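Local coordinates for sister chromatid cohesion protein (PDB 5T8V) that probably loads cohesin onto chromatin; this chain is the C-terminal, HEAT-repeat part of the loader, at residues A[1043-1048]-A[1112-1117]; A[1077-1082]-A[1152-1157]; A[61-66]-A[130-135]. All coordinates share one frame; numbering follows the deposited sequence.

Interaction 1: A[1043-1048]-A[1112-1117]; sequences SPRNYV and TNYDDV
With CG of Tyr1114 anti to its carbonyl carbon (chi1 -53°), the phenol ring swings toward Pro1044 and offers one face to the proline ring. Val1117, one helical turn further on, holds CG1 anti to its backbone N (chi1 168°) and CG2 beside that N, which sends CG1 to Val1048 and CG2 to Arg1045. Pro1044 and Tyr1114 make a CH-pi contact: CG of Pro1044 sits 3.7 Å from the centroid of the Tyr1114 ring, only 8° off the ring normal, while the side chain of Arg1045 meets the edge of the same ring, CG to CE1 of Tyr1114 at 3.7 Å. Further along, CG1 of Val1048 packs on CG1 of Val1117 at 3.8 Å, and NH1 of Arg1045 comes obliquely to CG2 of Val1117. Asp1116 OD1 lies 4.5 Å from Arg1045 NH1, too far for a salt bridge. Tyr1047 turns its ring the other way, onto Phe1078, and its OH is hydrogen-bonded to Ser1074. The contact seats the turn between helices 1026-1042 and 1050-1062 against the start of helix 1115-1133, where Tyr1114 is the N-cap residue: an inter-helix loop packed against a helix N-terminus in a HEAT-repeat solenoid.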
# COMPACT_ATOMS: atom_id res chain seq x y z
N SER A 1043 0.09 58.97 9.95
CA SER A 1043 -0.69 60.15 10.34
C SER A 1043 -1.89 60.23 9.40
O SER A 1043 -1.96 61.11 8.54
CB SER A 1043 0.16 61.42 10.28
OG SER A 1043 1.20 61.39 11.23
N PRO A 1044 -2.85 59.32 9.56
CA PRO A 1044 -3.91 59.20 8.54
C PRO A 1044 -4.71 60.47 8.31
O PRO A 1044 -5.30 60.61 7.23
CB PRO A 1044 -4.80 58.08 9.11
CG PRO A 1044 -3.91 57.31 10.02
CD PRO A 1044 -2.98 58.31 10.62
N ARG A 1045 -4.76 61.39 9.26
CA ARG A 1045 -5.55 62.60 9.06
C ARG A 1045 -5.05 63.42 7.88
O ARG A 1045 -5.81 64.23 7.34
CB ARG A 1045 -5.55 63.45 10.33
CG ARG A 1045 -6.39 62.87 11.45
CD ARG A 1045 -7.21 63.93 12.17
NE ARG A 1045 -8.10 64.65 11.27
CZ ARG A 1045 -9.28 64.20 10.85
NH1 ARG A 1045 -9.73 63.02 11.25
NH2 ARG A 1045 -10.01 64.94 10.03
N ASN A 1046 -3.80 63.23 7.46
CA ASN A 1046 -3.30 63.93 6.28
C ASN A 1046 -3.91 63.39 4.99
O ASN A 1046 -3.96 64.11 4.00
CB ASN A 1046 -1.77 63.83 6.21
CG ASN A 1046 -1.08 64.76 7.18
OD1 ASN A 1046 -0.37 64.32 8.08
ND2 ASN A 1046 -1.29 66.06 7.00
N TYR A 1047 -4.39 62.14 5.00
CA TYR A 1047 -5.00 61.56 3.81
C TYR A 1047 -6.13 62.43 3.27
O TYR A 1047 -6.24 62.65 2.06
CB TYR A 1047 -5.53 60.16 4.11
CG TYR A 1047 -4.52 59.04 4.02
CD1 TYR A 1047 -3.91 58.72 2.81
CD2 TYR A 1047 -4.21 58.27 5.13
CE1 TYR A 1047 -3.00 57.69 2.72
CE2 TYR A 1047 -3.30 57.24 5.05
CZ TYR A 1047 -2.70 56.95 3.85
OH TYR A 1047 -1.79 55.91 3.77
N VAL A 1048 -6.99 62.94 4.16
CA VAL A 1048 -8.21 63.62 3.75
C VAL A 1048 -7.96 65.12 3.59
O VAL A 1048 -8.89 65.93 3.72
CB VAL A 1048 -9.35 63.37 4.76
CG1 VAL A 1048 -9.70 61.90 4.81
CG2 VAL A 1048 -8.98 63.89 6.15
N THR A 1112 -6.82 59.65 17.01
CA THR A 1112 -6.61 58.32 17.57
C THR A 1112 -7.61 57.32 17.00
O THR A 1112 -7.39 56.11 17.04
CB THR A 1112 -6.72 58.34 19.11
OG1 THR A 1112 -8.05 58.70 19.49
CG2 THR A 1112 -5.72 59.32 19.71
N ASN A 1113 -8.72 57.84 16.46
CA ASN A 1113 -9.75 57.04 15.82
C ASN A 1113 -9.92 57.54 14.39
O ASN A 1113 -10.42 58.65 14.18
CB ASN A 1113 -11.07 57.11 16.59
CG ASN A 1113 -12.19 56.37 15.89
OD1 ASN A 1113 -12.92 56.93 15.07
ND2 ASN A 1113 -12.34 55.09 16.21
N TYR A 1114 -9.51 56.73 13.42
CA TYR A 1114 -9.48 57.12 12.01
C TYR A 1114 -10.51 56.36 11.18
O TYR A 1114 -10.22 55.91 10.08
CB TYR A 1114 -8.08 56.91 11.43
CG TYR A 1114 -6.98 57.57 12.23
CD1 TYR A 1114 -6.79 58.94 12.18
CD2 TYR A 1114 -6.12 56.82 13.02
CE1 TYR A 1114 -5.78 59.55 12.91
CE2 TYR A 1114 -5.11 57.41 13.75
CZ TYR A 1114 -4.95 58.78 13.69
OH TYR A 1114 -3.94 59.39 14.42
N ASP A 1115 -11.73 56.22 11.71
CA ASP A 1115 -12.78 55.54 10.97
C ASP A 1115 -13.28 56.39 9.81
O ASP A 1115 -13.27 55.97 8.65
CB ASP A 1115 -13.93 55.17 11.91
CG ASP A 1115 -13.48 54.31 13.08
OD1 ASP A 1115 -12.55 53.50 12.89
OD2 ASP A 1115 -14.06 54.44 14.17
N ASP A 1116 -13.73 57.62 10.11
CA ASP A 1116 -14.29 58.48 9.08
C ASP A 1116 -13.26 58.85 8.02
O ASP A 1116 -13.61 59.08 6.86
CB ASP A 1116 -14.88 59.74 9.72
CG ASP A 1116 -13.90 60.46 10.61
OD1 ASP A 1116 -12.92 59.82 11.07
OD2 ASP A 1116 -14.10 61.67 10.87
N VAL A 1117 -11.98 58.91 8.40
CA VAL A 1117 -10.91 59.12 7.42
C VAL A 1117 -10.86 57.94 6.46
O VAL A 1117 -10.96 58.09 5.23
CB VAL A 1117 -9.56 59.31 8.14
CG1 VAL A 1117 -8.39 59.25 7.17
CG2 VAL A 1117 -9.56 60.64 8.90

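Interaction 2: A[1077-1082]-A[1152-1157]; sequences EFLFSE and NRQGLV
Gln1154, the last helical residue of 1139-1154, faces the regular helix 1077-1082, its CA 8.4 Å from CA of Glu1082; these are the nearest CA atoms of the two segments. Beyond it the chain leaves the helix at Gly1155, whose positive phi of 92° turns the backbone so that Leu1156 also points toward the helix. From this corner the Gln1154 side chain reaches across, extended beyond CG (chi2 -179°), and lays its amide alongside the turn of Leu1079 to Glu1082. Its NE2 lies 2.9 Å from the carbonyl O of Leu1079 and 3.6 Å from CB of the same leucine, while OE1 sits 3.7 Å from CB of Glu1082. That amide is also tied to its own helix, for NE2 is hydrogen-bonded to Ser1150. Leu1079 and Leu1156 meet more loosely at their branch ends, CD2 to CD1 at 4.4 Å, and Leu1079 continues onto Val1147 and Ile1151 in the preceding turns of helix 1139-1154. On another flank Arg1153 brings the edge of its guanidinium to the Phe1080 ring, NH2 to CE1 at 4.3 Å, and this NH2 forms a salt bridge with Glu1083. The carboxylate of Glu1082 is engaged in turn by Arg1085. With its apolar leucines bordered by a glutamine amide and an arginine, the contact packs helix 1065-1086 against the C-terminal end of helix 1139-1154 and the turn that follows it, two next-but-one helices of the chain, as found in alpha-helical solenoids built from HEAT repeats.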
# COMPACT_ATOMS: atom_id res chain seq x y z
N GLU A 1077 -0.89 49.64 4.01
CA GLU A 1077 -0.40 49.73 5.38
C GLU A 1077 -1.44 50.36 6.29
O GLU A 1077 -1.75 49.84 7.37
CB GLU A 1077 0.90 50.53 5.42
CG GLU A 1077 2.04 49.89 4.65
CD GLU A 1077 2.36 48.49 5.13
OE1 GLU A 1077 2.37 48.28 6.36
OE2 GLU A 1077 2.57 47.60 4.28
N PHE A 1078 -2.01 51.49 5.87
CA PHE A 1078 -3.02 52.17 6.68
C PHE A 1078 -4.17 51.24 7.03
O PHE A 1078 -4.51 51.08 8.21
CB PHE A 1078 -3.53 53.41 5.93
CG PHE A 1078 -4.76 54.02 6.54
CD1 PHE A 1078 -4.80 54.33 7.89
CD2 PHE A 1078 -5.86 54.30 5.76
CE1 PHE A 1078 -5.92 54.90 8.45
CE2 PHE A 1078 -7.00 54.87 6.31
CZ PHE A 1078 -7.02 55.17 7.66
N LEU A 1079 -4.78 50.61 6.02
CA LEU A 1079 -5.94 49.77 6.27
C LEU A 1079 -5.58 48.54 7.09
O LEU A 1079 -6.33 48.14 8.00
CB LEU A 1079 -6.58 49.37 4.94
CG LEU A 1079 -7.18 50.55 4.18
CD1 LEU A 1079 -7.35 50.22 2.71
CD2 LEU A 1079 -8.51 50.95 4.79
N PHE A 1080 -4.43 47.92 6.80
CA PHE A 1080 -4.01 46.74 7.56
C PHE A 1080 -3.85 47.08 9.04
O PHE A 1080 -4.37 46.37 9.91
CB PHE A 1080 -2.71 46.19 6.98
CG PHE A 1080 -2.92 45.21 5.85
CD1 PHE A 1080 -3.85 45.48 4.86
CD2 PHE A 1080 -2.19 44.04 5.79
CE1 PHE A 1080 -4.05 44.58 3.82
CE2 PHE A 1080 -2.38 43.14 4.76
CZ PHE A 1080 -3.31 43.42 3.77
N SER A 1081 -3.12 48.15 9.34
CA SER A 1081 -3.02 48.58 10.73
C SER A 1081 -4.40 48.92 11.30
O SER A 1081 -4.64 48.72 12.49
CB SER A 1081 -2.08 49.78 10.86
OG SER A 1081 -2.58 50.90 10.16
N GLU A 1082 -5.30 49.42 10.46
CA GLU A 1082 -6.68 49.65 10.89
C GLU A 1082 -7.41 48.35 11.18
O GLU A 1082 -8.46 48.38 11.82
CB GLU A 1082 -7.44 50.45 9.83
CG GLU A 1082 -7.12 51.94 9.83
CD GLU A 1082 -7.82 52.68 10.95
OE1 GLU A 1082 -9.05 52.51 11.09
OE2 GLU A 1082 -7.15 53.42 11.70
N ASN A 1152 -13.08 45.41 2.45
CA ASN A 1152 -14.31 44.63 2.60
C ASN A 1152 -14.37 43.94 3.95
O ASN A 1152 -15.43 43.89 4.58
CB ASN A 1152 -14.41 43.61 1.46
CG ASN A 1152 -15.74 42.88 1.46
OD1 ASN A 1152 -16.76 43.43 1.07
ND2 ASN A 1152 -15.72 41.62 1.88
N ARG A 1153 -13.24 43.39 4.42
CA ARG A 1153 -13.22 42.74 5.73
C ARG A 1153 -13.56 43.72 6.84
O ARG A 1153 -14.16 43.33 7.85
CB ARG A 1153 -11.84 42.12 5.99
CG ARG A 1153 -11.54 40.90 5.14
CD ARG A 1153 -10.32 40.15 5.65
NE ARG A 1153 -9.19 41.03 5.94
CZ ARG A 1153 -8.30 41.44 5.04
NH1 ARG A 1153 -8.39 41.06 3.77
NH2 ARG A 1153 -7.30 42.24 5.40
N GLN A 1154 -13.20 44.99 6.68
CA GLN A 1154 -13.51 45.98 7.71
C GLN A 1154 -14.95 46.46 7.63
O GLN A 1154 -15.54 46.82 8.65
CB GLN A 1154 -12.56 47.17 7.60
CG GLN A 1154 -11.10 46.82 7.82
CD GLN A 1154 -10.20 48.04 7.72
OE1 GLN A 1154 -10.51 49.10 8.25
NE2 GLN A 1154 -9.08 47.88 7.02
N GLY A 1155 -15.53 46.48 6.43
CA GLY A 1155 -16.90 46.92 6.26
C GLY A 1155 -17.07 48.39 5.95
O GLY A 1155 -18.11 48.96 6.28
N LEU A 1156 -16.07 49.02 5.33
CA LEU A 1156 -16.19 50.43 4.96
C LEU A 1156 -17.10 50.63 3.75
O LEU A 1156 -17.66 51.72 3.59
CB LEU A 1156 -14.82 51.02 4.66
CG LEU A 1156 -13.90 51.24 5.87
CD1 LEU A 1156 -12.77 50.25 5.86
CD2 LEU A 1156 -13.38 52.66 5.89
N VAL A 1157 -17.25 49.61 2.91
CA VAL A 1157 -18.07 49.70 1.71
C VAL A 1157 -19.19 48.68 1.81
O VAL A 1157 -19.05 47.64 2.46
CB VAL A 1157 -17.22 49.47 0.43
CG1 VAL A 1157 -16.67 48.04 0.39
CG2 VAL A 1157 -18.02 49.79 -0.81

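Interaction 3: A[61-66]-A[130-135]; sequences KLQSAL and ARTSMR
Gln63 reaches from helix 61-66 between Arg131 and Thr132, its amide plane turned 63° from the Arg131 guanidinium. Arg131 runs out extended from CG to NE and crosses the glutamine at a slant, its CG 3.7 Å from CD of Gln63. NH1 of Arg131 then donates to OE1 of Gln63 at 2.9 Å (N-H...O 159°); the oxygen lies close to the guanidinium plane, but the donor stands well above the plane of the amide carbonyl. The other end of the amide points at the threonine: NE2 of Gln63 gives a hydrogen bond to OG1 of Thr132 at 3.0 Å, with the hydroxyl almost in the amide plane. With both ends bonded, the rotation of the amide is probably fixed. Thr132 OG1 has further partners in Gln59 and in the carbonyl of Arg128. The axes of 61-66 and 130-135 run nearly parallel, at 15°, and approach to 9.8 Å; the pairing of their parent helices, 56-71 and 120-136, is part of the all-helical, HEAT-repeat architecture of the chain. CA atoms of Gln63 and Thr132 come within 5.7 Å. One turn on, Arg135 bends at chi3 and lays the edge of its guanidinium against the backbone, where NH1 makes a weak hydrogen bond to the carbonyl O of Gln63 at 3.0 Å. That same NH1 also binds a citrate molecule, probably from the crystallisation liquor. Beside these polar contacts, Leu66 crosses Thr132 at about a right angle, CD1 to CG2 4.0 Å, and its CB touches CD of Arg135, while Leu20 of helix 9-36 packs against Leu66.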
# COMPACT_ATOMS: atom_id res chain seq x y z
N LYS A 61 1.85 -67.38 13.75
CA LYS A 61 3.08 -68.08 13.39
C LYS A 61 2.97 -68.72 12.00
O LYS A 61 3.91 -68.66 11.21
CB LYS A 61 3.42 -69.12 14.44
CG LYS A 61 3.84 -68.52 15.78
CD LYS A 61 4.84 -69.39 16.52
CE LYS A 61 4.30 -69.87 17.86
NZ LYS A 61 5.03 -71.06 18.37
N LEU A 62 1.82 -69.33 11.70
CA LEU A 62 1.62 -69.87 10.36
C LEU A 62 1.80 -68.78 9.30
O LEU A 62 2.41 -69.02 8.25
CB LEU A 62 0.23 -70.50 10.23
CG LEU A 62 0.03 -71.90 10.80
CD1 LEU A 62 -1.41 -72.34 10.58
CD2 LEU A 62 0.99 -72.90 10.16
N GLN A 63 1.28 -67.58 9.57
CA GLN A 63 1.45 -66.49 8.62
C GLN A 63 2.92 -66.16 8.42
O GLN A 63 3.38 -65.98 7.29
CB GLN A 63 0.67 -65.26 9.10
CG GLN A 63 -0.83 -65.43 9.04
CD GLN A 63 -1.58 -64.46 9.93
OE1 GLN A 63 -1.00 -63.50 10.45
NE2 GLN A 63 -2.87 -64.70 10.12
N SER A 64 3.68 -66.08 9.52
CA SER A 64 5.11 -65.80 9.40
C SER A 64 5.80 -66.84 8.53
O SER A 64 6.52 -66.50 7.58
CB SER A 64 5.74 -65.75 10.79
OG SER A 64 7.12 -65.41 10.71
N ALA A 65 5.58 -68.13 8.83
CA ALA A 65 6.21 -69.19 8.04
C ALA A 65 5.82 -69.10 6.57
O ALA A 65 6.66 -69.26 5.68
CB ALA A 65 5.84 -70.55 8.63
N LEU A 66 4.53 -68.84 6.31
CA LEU A 66 4.07 -68.70 4.93
C LEU A 66 4.81 -67.57 4.22
O LEU A 66 5.25 -67.73 3.07
CB LEU A 66 2.56 -68.45 4.91
CG LEU A 66 1.67 -69.64 5.28
CD1 LEU A 66 0.27 -69.17 5.60
CD2 LEU A 66 1.64 -70.66 4.16
N ALA A 130 -8.61 -64.90 8.33
CA ALA A 130 -8.74 -64.16 7.09
C ALA A 130 -7.37 -63.74 6.56
O ALA A 130 -7.07 -63.92 5.38
CB ALA A 130 -9.62 -62.93 7.29
N ARG A 131 -6.53 -63.20 7.44
CA ARG A 131 -5.18 -62.80 7.02
C ARG A 131 -4.45 -63.98 6.38
O ARG A 131 -3.83 -63.84 5.32
CB ARG A 131 -4.39 -62.25 8.20
CG ARG A 131 -3.02 -61.74 7.81
CD ARG A 131 -2.42 -60.86 8.88
NE ARG A 131 -1.33 -60.04 8.34
CZ ARG A 131 -0.04 -60.35 8.38
NH1 ARG A 131 0.37 -61.48 8.94
NH2 ARG A 131 0.85 -59.52 7.85
N THR A 132 -4.51 -65.15 7.01
CA THR A 132 -3.87 -66.33 6.45
C THR A 132 -4.42 -66.66 5.06
O THR A 132 -3.66 -66.92 4.13
CB THR A 132 -4.04 -67.53 7.39
OG1 THR A 132 -3.34 -67.27 8.61
CG2 THR A 132 -3.49 -68.80 6.76
N SER A 133 -5.75 -66.65 4.92
CA SER A 133 -6.35 -66.94 3.62
C SER A 133 -5.81 -66.00 2.55
O SER A 133 -5.36 -66.44 1.48
CB SER A 133 -7.87 -66.83 3.71
OG SER A 133 -8.40 -67.81 4.59
N MET A 134 -5.84 -64.69 2.82
CA MET A 134 -5.35 -63.72 1.85
C MET A 134 -3.89 -64.00 1.48
O MET A 134 -3.54 -64.10 0.30
CB MET A 134 -5.50 -62.30 2.40
CG MET A 134 -6.93 -61.91 2.76
SD MET A 134 -8.11 -62.16 1.42
CE MET A 134 -8.99 -63.60 2.01
N ARG A 135 -3.03 -64.15 2.49
CA ARG A 135 -1.62 -64.42 2.20
C ARG A 135 -1.47 -65.66 1.33
O ARG A 135 -0.64 -65.68 0.41
CB ARG A 135 -0.84 -64.57 3.50
CG ARG A 135 0.60 -65.02 3.28
CD ARG A 135 1.47 -64.62 4.45
NE ARG A 135 1.69 -63.18 4.49
CZ ARG A 135 2.18 -62.53 5.54
NH1 ARG A 135 2.50 -63.18 6.65
NH2 ARG A 135 2.34 -61.21 5.49

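In the fold
Interactions 1 and 2 are neighbours, their centres about 12 Å apart, and their segments alternate along the chain. Helix 1065-1086 joins them directly: CE1 of Phe1078 packs on CB of Pro1044 at 3.4 Å, and OE2 of Glu1082 lies 3.6 Å from CB of Tyr1114. Helix 1115-1133 starts at interaction 1 and is followed in sequence by helix 1139-1154, whose end forms interaction 2. Interaction 3 closes far earlier in the sequence and lies on the opposite side of the chain's centre, with nearest atoms about 114 Å from interaction 1 and 100 Å from interaction 2. Of the three, interaction 3 has the bound citrate, at Arg135.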